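Local coordinates for protein putative peptidase (PDB 5DYN) that is a C11-family (clostripain-like) cysteine protease that probably activates the Bacteroides fragilis toxin by cleaving it, at residues N121-T126 against Y233-W238. Numbering follows the deposited sequence. Where two conformers were deposited one is given.
With NA (sodium ion), chain G.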
# COMPACT_ATOMS: atom_id res chain seq x y z
N ASN B 121 9.62 -15.58 -7.03
CA ASN B 121 10.77 -15.56 -7.92
C ASN B 121 11.79 -14.51 -7.49
O ASN B 121 13.00 -14.71 -7.59
CB ASN B 121 10.34 -15.31 -9.37
CG ASN B 121 9.51 -16.44 -9.95
OD1 ASN B 121 9.49 -17.55 -9.42
ND2 ASN B 121 8.83 -16.17 -11.06
N LEU B 122 11.28 -13.38 -7.01
CA LEU B 122 12.13 -12.28 -6.57
C LEU B 122 12.91 -12.67 -5.31
O LEU B 122 14.09 -12.35 -5.19
CB LEU B 122 11.29 -11.03 -6.30
CG LEU B 122 12.08 -9.75 -5.99
CD1 LEU B 122 13.05 -9.44 -7.12
CD2 LEU B 122 11.13 -8.59 -5.75
N ALA B 123 12.24 -13.35 -4.39
CA ALA B 123 12.88 -13.83 -3.17
C ALA B 123 14.01 -14.81 -3.50
O ALA B 123 15.06 -14.79 -2.86
CB ALA B 123 11.86 -14.49 -2.26
N VAL B 124 13.79 -15.66 -4.49
CA VAL B 124 14.82 -16.58 -4.95
C VAL B 124 16.00 -15.80 -5.52
O VAL B 124 17.14 -16.03 -5.15
CB VAL B 124 14.28 -17.56 -6.03
CG1 VAL B 124 15.40 -18.43 -6.56
CG2 VAL B 124 13.16 -18.41 -5.46
N ALA B 125 15.69 -14.87 -6.42
CA ALA B 125 16.70 -14.02 -7.04
C ALA B 125 17.52 -13.27 -6.00
O ALA B 125 18.75 -13.18 -6.11
CB ALA B 125 16.05 -13.04 -8.00
N THR B 126 16.84 -12.73 -5.00
CA THR B 126 17.50 -11.94 -3.97
C THR B 126 18.39 -12.81 -3.08
O THR B 126 19.46 -12.37 -2.65
CB THR B 126 16.47 -11.20 -3.10
OG1 THR B 126 15.54 -10.50 -3.94
CG2 THR B 126 17.15 -10.21 -2.19
N TYR B 233 12.24 -11.67 5.08
CA TYR B 233 13.55 -11.90 5.68
C TYR B 233 13.97 -13.36 5.57
O TYR B 233 15.11 -13.66 5.22
CB TYR B 233 13.53 -11.47 7.15
CG TYR B 233 14.69 -12.01 7.97
CD1 TYR B 233 15.90 -11.32 8.05
CD2 TYR B 233 14.58 -13.20 8.68
CE1 TYR B 233 16.95 -11.80 8.79
CE2 TYR B 233 15.63 -13.70 9.42
CZ TYR B 233 16.81 -13.00 9.48
OH TYR B 233 17.86 -13.49 10.22
N LYS B 234 13.05 -14.27 5.87
CA LYS B 234 13.34 -15.70 5.91
C LYS B 234 13.70 -16.27 4.54
O LYS B 234 14.43 -17.25 4.45
CB LYS B 234 12.14 -16.45 6.49
CG LYS B 234 11.79 -16.04 7.92
CD LYS B 234 10.42 -16.53 8.35
CE LYS B 234 10.04 -15.99 9.72
NZ LYS B 234 8.60 -16.21 10.04
N VAL B 235 13.21 -15.63 3.47
CA VAL B 235 13.41 -16.16 2.13
C VAL B 235 14.27 -15.27 1.24
O VAL B 235 14.62 -15.65 0.12
CB VAL B 235 12.05 -16.39 1.41
CG1 VAL B 235 11.25 -17.47 2.12
CG2 VAL B 235 11.26 -15.09 1.34
N SER B 236 14.62 -14.08 1.73
CA SER B 236 15.36 -13.12 0.91
C SER B 236 16.86 -13.38 0.89
O SER B 236 17.55 -12.91 -0.02
CB SER B 236 15.11 -11.70 1.41
OG SER B 236 15.49 -11.57 2.77
N GLY B 237 17.35 -14.10 1.88
CA GLY B 237 18.77 -14.38 1.99
C GLY B 237 19.44 -13.58 3.10
O GLY B 237 20.62 -13.77 3.39
N TRP B 238 18.67 -12.68 3.72
CA TRP B 238 19.18 -11.84 4.80
C TRP B 238 19.71 -12.66 5.97
O TRP B 238 20.68 -12.27 6.62
CB TRP B 238 18.10 -10.88 5.30
CG TRP B 238 18.06 -9.57 4.57
CD1 TRP B 238 17.05 -9.10 3.78
CD2 TRP B 238 19.08 -8.57 4.56
NE1 TRP B 238 17.38 -7.86 3.29
CE2 TRP B 238 18.63 -7.51 3.75
CE3 TRP B 238 20.34 -8.46 5.16
CZ2 TRP B 238 19.38 -6.36 3.52
CZ3 TRP B 238 21.09 -7.32 4.93
CH2 TRP B 238 20.61 -6.29 4.11
NA NA G . 14.93 -6.89 1.92
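Leu122 O is gripped twice by Thr126, the residue that also presents its methyl to Ser236 on the facing segment. Thr126 N at 2.8 Å and Thr126 OG1 at 2.7 Å from Leu122 O reach it from opposite faces of the carbonyl plane, the hydroxyl 40° out of it. With chi1 at -50°, the hydroxyl is turned back along its own helix, and CG2, anti to the backbone N, is the branch that faces across and rests 3.5 Å from Ser236 O. The OG1 of Thr126 is also hydrogen-bonded to Trp177 NE1, which further fixes the rotation of the side chain. One turn earlier, Ala123 CB meets a single branch of Val235, CG2, at 3.7 Å. Beside these side chains, carbonyl oxygens are brought together: Ala123 O lies 3.1 Å from Val235 O, and Thr126 O 3.3 Å from Ser236 O. Both members of each pair are acceptors, so neither can bond the other directly. The CA atoms come nearest at Ala123 and Ser236, 4.8 Å apart, an approach allowed by the small residues at this point. Gly237 follows with positive phi (107°), ending the helical course and leading into Trp238. The deposited sodium lies in the indole plane at its edge, 3.0 Å from Trp238 NE1, with Thr213, Tyr227 and Trp232 around it; an N-H facing a cation makes the ion's identity doubtful. The contact is thus close backbone packing around one small apolar pair, joining helix 119-127, which follows strand 110-115 of the central mixed sheet, to the end of the C-terminal helix 231-236. Tyr42 of helix 38-43 touches both Ala123 and Val235, and helix 172-182 covers Leu122 and Ala125.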